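Local coordinates for hypothetical protein (Rhodococcus sp., PDB 2OV9) that probably hydrolyses fatty acyl-coenzyme A thioesters to free fatty acid and coenzyme A, as a hotdog-fold thioesterase of the THEM4/THEM5 family, at residues V17-P22 with P101-G106; A33-V38 with E95-P100; R113-L118 with P171-G176; L118-Q123 with T166-P171. All coordinates share one frame; numbering follows the deposited sequence.

Contact 1. Residues V17-P22 with P101-G106; sequences VLTSPP and PVVLEG
V102 meets T19 through its backbone, its carbonyl O lying 3.7 Å from T19 CG2. V103 lies against the T19 hydroxyl, T19 OG1 being 3.7 Å from V103 CG1, and more loosely against V17. Both hydrogen bonds of the contact involve the backbone of L104. Its amide N-H runs to T19 OG1 (L104 N to T19 OG1 3.1 Å, 163° at the hydrogen), and its carbonyl receives the amide of L18, with L18 N 2.8 Å from L104 O in a nearly straight bond. T19 OG1 sits between its own backbone N and carbonyl carbon (chi1 50°), turning the hydroxyl to L104 N while T19 CG2 rests 3.9 Å from L104 CB. With a valine in place of T19, the amide of L104 would probably lose its acceptor in a buried spot. E105 and V17 form an antiparallel non-hydrogen-bonded pair, their side chains on one face, and L18 CD1 packs 3.6 Å from G106 N. The short strand 16-17 thereby joins the antiparallel sheet beside 105-106, whose other neighbour is strand 112-117, while L18 and L104 both reach V112 and, on helix 131-148, V144.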
# COMPACT_ATOMS: atom_id res chain seq x y z
N VAL B 17 21.27 -5.49 -8.72
CA VAL B 17 20.27 -4.90 -7.83
C VAL B 17 19.58 -3.83 -8.64
O VAL B 17 20.25 -2.97 -9.20
CB VAL B 17 20.92 -4.28 -6.57
CG1 VAL B 17 19.83 -3.66 -5.67
CG2 VAL B 17 21.70 -5.35 -5.79
N LEU B 18 18.25 -3.88 -8.71
CA LEU B 18 17.48 -2.94 -9.55
C LEU B 18 16.91 -1.75 -8.78
O LEU B 18 16.73 -0.65 -9.33
CB LEU B 18 16.35 -3.68 -10.24
CG LEU B 18 16.82 -4.79 -11.18
CD1 LEU B 18 15.65 -5.50 -11.77
CD2 LEU B 18 17.67 -4.19 -12.29
N THR B 19 16.60 -2.01 -7.52
CA THR B 19 16.08 -0.99 -6.62
C THR B 19 17.25 -0.14 -6.11
O THR B 19 18.41 -0.44 -6.37
CB THR B 19 15.36 -1.64 -5.47
OG1 THR B 19 16.20 -2.66 -4.91
CG2 THR B 19 14.09 -2.29 -5.98
N SER B 20 16.93 0.95 -5.43
CA SER B 20 17.97 1.86 -4.97
C SER B 20 18.83 1.26 -3.86
O SER B 20 18.30 0.83 -2.84
CB SER B 20 17.36 3.17 -4.51
OG SER B 20 18.40 4.12 -4.33
N PRO B 21 20.18 1.29 -4.02
CA PRO B 21 21.05 0.71 -2.99
C PRO B 21 21.10 1.60 -1.76
O PRO B 21 20.84 2.81 -1.87
CB PRO B 21 22.43 0.64 -3.67
CG PRO B 21 22.37 1.58 -4.82
CD PRO B 21 20.93 1.90 -5.13
N PRO B 22 21.35 1.01 -0.56
CA PRO B 22 21.67 1.78 0.63
C PRO B 22 22.91 2.63 0.40
O PRO B 22 23.88 2.16 -0.20
CB PRO B 22 21.96 0.71 1.70
CG PRO B 22 22.09 -0.59 0.95
CD PRO B 22 21.25 -0.43 -0.27
N PRO B 101 11.09 -1.23 2.74
CA PRO B 101 11.00 -1.28 1.29
C PRO B 101 11.46 -2.62 0.74
O PRO B 101 12.22 -3.35 1.39
CB PRO B 101 11.97 -0.18 0.83
CG PRO B 101 13.02 -0.10 1.90
CD PRO B 101 12.41 -0.72 3.17
N VAL B 102 10.95 -2.95 -0.43
CA VAL B 102 11.34 -4.18 -1.11
C VAL B 102 12.59 -3.94 -1.94
O VAL B 102 12.68 -2.95 -2.65
CB VAL B 102 10.20 -4.73 -2.01
CG1 VAL B 102 10.62 -6.11 -2.59
CG2 VAL B 102 8.90 -4.88 -1.20
N VAL B 103 13.55 -4.85 -1.82
CA VAL B 103 14.78 -4.83 -2.61
C VAL B 103 14.61 -5.89 -3.70
O VAL B 103 14.19 -7.03 -3.40
CB VAL B 103 15.97 -5.20 -1.71
CG1 VAL B 103 17.25 -5.32 -2.50
CG2 VAL B 103 16.11 -4.15 -0.58
N LEU B 104 14.91 -5.53 -4.95
CA LEU B 104 14.74 -6.47 -6.07
C LEU B 104 16.01 -6.62 -6.90
O LEU B 104 16.74 -5.64 -7.13
CB LEU B 104 13.59 -6.04 -6.99
CG LEU B 104 12.22 -5.90 -6.34
CD1 LEU B 104 11.30 -5.06 -7.27
CD2 LEU B 104 11.65 -7.29 -6.03
N GLU B 105 16.25 -7.85 -7.35
CA GLU B 105 17.34 -8.09 -8.29
C GLU B 105 16.83 -8.67 -9.59
O GLU B 105 15.79 -9.32 -9.62
CB GLU B 105 18.44 -8.94 -7.67
CG GLU B 105 18.01 -10.31 -7.28
CD GLU B 105 19.07 -11.02 -6.43
OE1 GLU B 105 20.24 -10.56 -6.36
OE2 GLU B 105 18.72 -12.05 -5.82
N GLY B 106 17.55 -8.39 -10.67
CA GLY B 106 17.25 -9.02 -11.96
C GLY B 106 18.10 -10.27 -12.14
O GLY B 106 19.30 -10.27 -11.82

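Contact 2. Residues A33-V38 with E95-P100; sequences AARRVV and ENALAP
The guanidinium of R35 meets A99 O edge-on, while P100 O, N96 O and A97 CA come in at a slant. R35 NE donates to A99 O at 2.8 Å, nearly along the C=O axis, though the N-H is bent to 143°. R35 NH2 reaches N96 O at 3.0 Å from above that carbonyl's plane, and the amide of A99 closes the type I turn N96-A99 by binding the same oxygen from the opposite face. The chain of R35 is extended from CG to NE, with CG anti to the carbonyl carbon (chi1 -68°), which sets CG against A97, R35 CG 3.6 Å from A97 O, and carries CD on to the carbonyls of A99 and P100. Beside it, A34 CB and A97 CB touch at 4.1 Å. R35 also forms a salt bridge with D32 and a bond to P94 O. A leucine here would probably leave the A99 carbonyl without a mate, N96 O with one donor fewer and D32 without its salt bridge. N96 OD1 accepts from L98 N, an Asx turn. The contact holds the loop before strand 105-106 against helix 26-43, close to the second subunit, whose R46 forms a salt bridge with E95.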
# COMPACT_ATOMS: atom_id res chain seq x y z
N ALA B 33 13.63 5.54 10.55
CA ALA B 33 13.13 5.89 11.88
C ALA B 33 11.62 6.13 11.83
O ALA B 33 10.89 5.69 12.73
CB ALA B 33 13.85 7.11 12.40
N ALA B 34 11.15 6.84 10.80
CA ALA B 34 9.71 6.95 10.54
C ALA B 34 9.00 5.62 10.40
O ALA B 34 7.92 5.43 10.97
CB ALA B 34 9.44 7.83 9.30
N ARG B 35 9.59 4.68 9.66
CA ARG B 35 8.99 3.35 9.51
C ARG B 35 8.84 2.70 10.89
O ARG B 35 7.87 2.00 11.16
CB ARG B 35 9.84 2.45 8.61
CG ARG B 35 9.88 2.88 7.14
CD ARG B 35 10.59 1.81 6.24
NE ARG B 35 10.62 2.26 4.86
CZ ARG B 35 11.66 2.86 4.30
NH1 ARG B 35 12.78 3.03 5.00
NH2 ARG B 35 11.59 3.27 3.05
N ARG B 36 9.83 2.95 11.74
CA ARG B 36 9.85 2.35 13.08
C ARG B 36 8.74 2.96 13.95
O ARG B 36 8.10 2.25 14.75
CB ARG B 36 11.24 2.57 13.69
CG ARG B 36 11.43 1.94 15.02
CD ARG B 36 12.71 2.43 15.68
NE ARG B 36 12.77 1.97 17.06
CZ ARG B 36 13.75 2.29 17.90
NH1 ARG B 36 14.76 3.07 17.50
NH2 ARG B 36 13.72 1.81 19.15
N VAL B 37 8.53 4.26 13.81
CA VAL B 37 7.44 4.98 14.47
C VAL B 37 6.05 4.45 14.01
O VAL B 37 5.18 4.19 14.86
CB VAL B 37 7.51 6.51 14.20
CG1 VAL B 37 6.21 7.21 14.62
CG2 VAL B 37 8.73 7.15 14.88
N VAL B 38 5.86 4.33 12.69
CA VAL B 38 4.64 3.76 12.10
C VAL B 38 4.33 2.38 12.68
O VAL B 38 3.21 2.13 13.11
CB VAL B 38 4.72 3.69 10.56
CG1 VAL B 38 3.54 2.86 9.97
CG2 VAL B 38 4.78 5.12 9.95
N GLU B 95 13.13 6.55 0.49
CA GLU B 95 12.66 7.70 1.23
C GLU B 95 11.15 7.70 1.41
O GLU B 95 10.56 8.70 1.86
CB GLU B 95 13.15 9.01 0.58
CG GLU B 95 14.62 9.30 0.82
CD GLU B 95 15.53 8.96 -0.37
OE1 GLU B 95 15.61 9.77 -1.32
OE2 GLU B 95 16.22 7.93 -0.32
N ASN B 96 10.52 6.57 1.08
CA ASN B 96 9.08 6.44 1.17
C ASN B 96 8.73 5.50 2.32
O ASN B 96 8.87 4.30 2.20
CB ASN B 96 8.49 5.98 -0.17
CG ASN B 96 6.99 6.04 -0.18
OD1 ASN B 96 6.34 5.92 0.87
ND2 ASN B 96 6.42 6.22 -1.37
N ALA B 97 8.30 6.07 3.45
CA ALA B 97 8.10 5.26 4.65
C ALA B 97 6.94 4.26 4.53
O ALA B 97 6.84 3.35 5.36
CB ALA B 97 7.97 6.12 5.92
N LEU B 98 6.12 4.40 3.49
CA LEU B 98 5.10 3.39 3.15
C LEU B 98 5.69 2.12 2.61
O LEU B 98 5.06 1.06 2.71
CB LEU B 98 4.12 3.91 2.07
CG LEU B 98 2.89 4.66 2.58
CD1 LEU B 98 3.28 5.82 3.39
CD2 LEU B 98 2.03 5.12 1.40
N ALA B 99 6.88 2.23 1.99
CA ALA B 99 7.56 1.09 1.38
C ALA B 99 8.22 0.22 2.45
O ALA B 99 8.79 0.75 3.40
CB ALA B 99 8.61 1.59 0.33
N PRO B 100 8.09 -1.12 2.35
CA PRO B 100 8.75 -1.92 3.37
C PRO B 100 10.18 -1.50 3.73
O PRO B 100 10.46 -1.40 4.91
CB PRO B 100 8.67 -3.35 2.80
CG PRO B 100 7.34 -3.34 2.11
CD PRO B 100 7.31 -1.97 1.43

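Contact 3. Residues R113-L118 with P171-G176; sequences RGTVTL and PLTLTG
G114 and L174 exchange two backbone hydrogen bonds, and V116 and L172 two more. Each couple is an antiparallel hydrogen-bonded pair: G114 N lies 3.0 Å from L174 O and L174 N 2.8 Å from G114 O, while L172 N is 2.9 Å from V116 O but well above that carbonyl's plane. Between these rungs, in the non-hydrogen-bonded pairs, CA-H...O contacts add to the seam, as where T115 CA comes 3.2 Å from L172 O. This is the regular ladder of two neighbouring strands in the antiparallel sheet of a hotdog fold, the segment axes running 150° apart. Apolar contacts fill the face that carries V116, L172 and L174, which looks toward helix 131-148, where L174 meets V141. V116 CG1 is 4.3 Å from L174 CD1, and L118 CD1 meets L172 CD1 at 3.9 Å, the two leucines lying roughly perpendicular. On the other face, more open to solvent, sit the threonines, P171 and R113. T115 CG2 packs alongside P171 CB at 3.7 Å. R113, with CG anti to its backbone N (chi1 -179°) and its chain extended, brings its guanidinium over T173: T173 CG2 sits against one face, off-centre, 3.4 Å from R113 NH1.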
# COMPACT_ATOMS: atom_id res chain seq x y z
N ARG B 113 13.50 -10.78 -8.76
CA ARG B 113 13.26 -11.47 -7.49
C ARG B 113 13.67 -10.63 -6.29
O ARG B 113 14.68 -9.92 -6.33
CB ARG B 113 14.06 -12.79 -7.45
CG ARG B 113 13.88 -13.61 -6.18
CD ARG B 113 14.79 -14.85 -6.21
NE ARG B 113 15.04 -15.41 -4.87
CZ ARG B 113 14.49 -16.54 -4.44
NH1 ARG B 113 13.66 -17.20 -5.24
NH2 ARG B 113 14.77 -17.01 -3.23
N GLY B 114 12.91 -10.74 -5.20
CA GLY B 114 13.34 -10.20 -3.92
C GLY B 114 12.63 -10.94 -2.80
O GLY B 114 11.69 -11.69 -3.05
N THR B 115 13.10 -10.73 -1.58
CA THR B 115 12.50 -11.32 -0.39
C THR B 115 12.23 -10.21 0.59
O THR B 115 13.08 -9.34 0.81
CB THR B 115 13.48 -12.33 0.23
OG1 THR B 115 13.74 -13.35 -0.74
CG2 THR B 115 12.89 -12.99 1.45
N VAL B 116 11.04 -10.24 1.19
CA VAL B 116 10.63 -9.21 2.14
C VAL B 116 9.93 -9.87 3.32
O VAL B 116 9.13 -10.78 3.14
CB VAL B 116 9.68 -8.19 1.46
CG1 VAL B 116 8.35 -8.84 1.07
CG2 VAL B 116 9.44 -6.95 2.36
N THR B 117 10.23 -9.41 4.53
CA THR B 117 9.54 -9.86 5.72
C THR B 117 8.61 -8.71 6.12
O THR B 117 9.09 -7.61 6.41
CB THR B 117 10.55 -10.17 6.82
OG1 THR B 117 11.33 -11.29 6.42
CG2 THR B 117 9.83 -10.50 8.11
N LEU B 118 7.30 -8.93 6.08
CA LEU B 118 6.35 -7.84 6.32
C LEU B 118 5.84 -7.75 7.74
O LEU B 118 5.74 -8.75 8.44
CB LEU B 118 5.18 -7.90 5.32
CG LEU B 118 5.48 -7.69 3.85
CD1 LEU B 118 4.30 -8.12 2.98
CD2 LEU B 118 5.84 -6.21 3.55
N PRO B 171 9.87 -14.52 5.82
CA PRO B 171 10.37 -14.14 4.50
C PRO B 171 9.43 -14.59 3.37
O PRO B 171 9.10 -15.78 3.26
CB PRO B 171 11.73 -14.87 4.41
CG PRO B 171 12.02 -15.37 5.76
CD PRO B 171 10.74 -15.53 6.48
N LEU B 172 8.97 -13.63 2.58
CA LEU B 172 8.16 -13.90 1.38
C LEU B 172 8.95 -13.60 0.10
O LEU B 172 9.51 -12.52 -0.04
CB LEU B 172 6.92 -12.98 1.38
CG LEU B 172 6.06 -12.98 2.65
CD1 LEU B 172 4.97 -11.91 2.57
CD2 LEU B 172 5.46 -14.37 2.97
N THR B 173 8.99 -14.56 -0.83
CA THR B 173 9.72 -14.36 -2.07
C THR B 173 8.79 -13.81 -3.10
O THR B 173 7.80 -14.46 -3.43
CB THR B 173 10.27 -15.69 -2.62
OG1 THR B 173 11.03 -16.33 -1.58
CG2 THR B 173 11.16 -15.44 -3.86
N LEU B 174 9.13 -12.64 -3.62
CA LEU B 174 8.40 -12.01 -4.71
C LEU B 174 9.16 -12.25 -6.01
O LEU B 174 10.37 -12.08 -6.05
CB LEU B 174 8.29 -10.51 -4.47
CG LEU B 174 7.88 -9.96 -3.10
CD1 LEU B 174 7.82 -8.44 -3.14
CD2 LEU B 174 6.53 -10.50 -2.62
N THR B 175 8.46 -12.65 -7.06
CA THR B 175 9.07 -12.90 -8.36
C THR B 175 8.13 -12.38 -9.46
O THR B 175 6.91 -12.44 -9.31
CB THR B 175 9.30 -14.40 -8.57
OG1 THR B 175 10.06 -14.94 -7.46
CG2 THR B 175 10.07 -14.64 -9.85
N GLY B 176 8.70 -11.89 -10.55
CA GLY B 176 7.94 -11.43 -11.72
C GLY B 176 8.75 -11.73 -12.98
O GLY B 176 9.97 -11.78 -12.92

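Contact 4. Residues L118-Q123 with T166-P171; sequences LTIPYQ and TPLFEP
F169 N donates to L118 O, 2.8 Å away, in a nearly straight bond that ties the loop 166-171 to the chain just after strand 112-117. Beside that bond a water bridges the two segments, accepting from L118 N at 2.9 Å and donating to P167 O and to E170 O, the latter at 2.7 Å. L168 and F169 cover the backbone of 118-120: L168 CD2 lies 3.5 Å from T119 O, and L168 CD1 is 3.7 Å from Q123 CB, the two side chains set crosswise. I120 brings CG2 to the edge of the F169 ring, in its plane, with I120 CG2 3.5 Å from F169 CZ. One ring face of F169 is taken by its own neighbour, L168 CB, above the middle of the ring. F169 has a positive phi (69°), in the left-handed region, and its CG lies anti to the carbonyl carbon (chi1 -36°), with the ring beside I120. The two segments are connections of the hotdog fold: one leads from strand 112-117 toward helix 131-148 through a 3-10 segment at 120-122, the other enters strand 171-182. Beyond, Y122 OH is bonded to L98 O, and the ring of Y122 is lined on one face by L118 CD2 and on the other by P121 CB. I120 packs on L42 and R43 of helix 26-43, and P121 O accepts from N96 of the second subunit.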
# COMPACT_ATOMS: atom_id res chain seq x y z
N LEU B 118 7.30 -8.93 6.08
CA LEU B 118 6.35 -7.84 6.32
C LEU B 118 5.84 -7.75 7.74
O LEU B 118 5.74 -8.75 8.44
CB LEU B 118 5.18 -7.90 5.32
CG LEU B 118 5.48 -7.69 3.85
CD1 LEU B 118 4.30 -8.12 2.98
CD2 LEU B 118 5.84 -6.21 3.55
N THR B 119 5.48 -6.53 8.12
CA THR B 119 5.19 -6.14 9.50
C THR B 119 3.76 -5.65 9.68
O THR B 119 3.00 -5.53 8.69
CB THR B 119 6.11 -4.98 9.87
OG1 THR B 119 6.04 -4.01 8.82
CG2 THR B 119 7.56 -5.46 10.02
N ILE B 120 3.38 -5.33 10.91
CA ILE B 120 1.95 -5.13 11.20
C ILE B 120 1.22 -4.01 10.46
O ILE B 120 0.03 -4.07 10.35
CB ILE B 120 1.54 -5.06 12.70
CG1 ILE B 120 2.28 -3.97 13.46
CG2 ILE B 120 1.58 -6.45 13.37
CD1 ILE B 120 1.54 -3.63 14.78
N PRO B 121 1.92 -2.96 9.99
CA PRO B 121 1.16 -1.98 9.19
C PRO B 121 0.53 -2.56 7.93
O PRO B 121 -0.45 -1.98 7.41
CB PRO B 121 2.24 -0.95 8.81
CG PRO B 121 3.17 -0.99 9.93
CD PRO B 121 3.30 -2.48 10.21
N TYR B 122 1.12 -3.65 7.43
CA TYR B 122 0.68 -4.35 6.20
C TYR B 122 -0.41 -5.43 6.42
O TYR B 122 -0.81 -6.15 5.48
CB TYR B 122 1.93 -4.94 5.48
CG TYR B 122 2.96 -3.87 5.18
CD1 TYR B 122 2.79 -2.99 4.11
CD2 TYR B 122 4.04 -3.66 6.04
CE1 TYR B 122 3.72 -1.97 3.84
CE2 TYR B 122 4.96 -2.63 5.81
CZ TYR B 122 4.79 -1.80 4.72
OH TYR B 122 5.71 -0.81 4.48
N GLN B 123 -0.90 -5.49 7.66
CA GLN B 123 -1.83 -6.54 8.13
C GLN B 123 -3.25 -6.36 7.60
O GLN B 123 -3.78 -5.25 7.58
CB GLN B 123 -1.87 -6.53 9.65
CG GLN B 123 -2.72 -7.64 10.35
CD GLN B 123 -2.37 -7.76 11.83
OE1 GLN B 123 -2.25 -6.75 12.54
NE2 GLN B 123 -2.18 -8.97 12.31
N THR B 166 -1.06 -15.53 3.46
CA THR B 166 0.25 -14.93 3.29
C THR B 166 0.68 -14.35 4.63
O THR B 166 0.14 -13.34 5.06
CB THR B 166 0.19 -13.80 2.25
OG1 THR B 166 -0.48 -14.27 1.07
CG2 THR B 166 1.59 -13.36 1.90
N PRO B 167 1.62 -14.98 5.31
CA PRO B 167 1.89 -14.52 6.68
C PRO B 167 2.76 -13.29 6.81
O PRO B 167 3.63 -13.06 5.99
CB PRO B 167 2.63 -15.71 7.32
CG PRO B 167 3.27 -16.42 6.13
CD PRO B 167 2.43 -16.17 4.94
N LEU B 168 2.52 -12.54 7.87
CA LEU B 168 3.43 -11.50 8.32
C LEU B 168 4.59 -12.18 9.05
O LEU B 168 4.49 -13.35 9.43
CB LEU B 168 2.70 -10.56 9.29
CG LEU B 168 1.50 -9.75 8.77
CD1 LEU B 168 0.83 -9.05 9.93
CD2 LEU B 168 1.99 -8.74 7.71
N PHE B 169 5.67 -11.42 9.26
CA PHE B 169 6.80 -11.82 10.12
C PHE B 169 7.67 -12.97 9.60
O PHE B 169 8.42 -13.58 10.37
CB PHE B 169 6.33 -12.14 11.55
CG PHE B 169 5.21 -11.26 12.05
CD1 PHE B 169 5.33 -9.86 12.04
CD2 PHE B 169 4.04 -11.83 12.52
CE1 PHE B 169 4.28 -9.05 12.48
CE2 PHE B 169 2.97 -11.02 12.99
CZ PHE B 169 3.10 -9.62 12.97
N GLU B 170 7.54 -13.31 8.33
CA GLU B 170 8.41 -14.33 7.76
C GLU B 170 8.76 -13.97 6.33
O GLU B 170 8.05 -13.19 5.71
CB GLU B 170 7.80 -15.73 7.88
CG GLU B 170 6.78 -16.07 6.84
CD GLU B 170 6.10 -17.40 7.16
OE1 GLU B 170 5.62 -17.56 8.30
OE2 GLU B 170 6.03 -18.27 6.27
N PRO B 171 9.87 -14.52 5.82
CA PRO B 171 10.37 -14.14 4.50
C PRO B 171 9.43 -14.59 3.37
O PRO B 171 9.10 -15.78 3.26
CB PRO B 171 11.73 -14.87 4.41
CG PRO B 171 12.02 -15.37 5.76
CD PRO B 171 10.74 -15.53 6.48
O HOH W 1 5.98 -11.54 5.87

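In the fold
Along the chain, contact 2 falls within the span that contact 1 closes, contact 4 within that of contact 3, and the first pair is complete before the second begins. Contacts 1 and 3, centres about 11 Å apart, share the antiparallel sheet, where strands 105-106 and 112-117 are neighbours. Contacts 3 and 4, centres also about 11 Å apart, overlap at L118 and P171. Contact 2, its centre about 14 Å from that of contact 4 and about 18 Å from that of contact 3, meets contact 3 through P100 on V116 and L118, and contact 4 through P100 on L118 and the L98-Y122 link. The N-terminal helical part is thus joined to the thioesterase sheet, and contacts 2 and 4 also touch the second subunit.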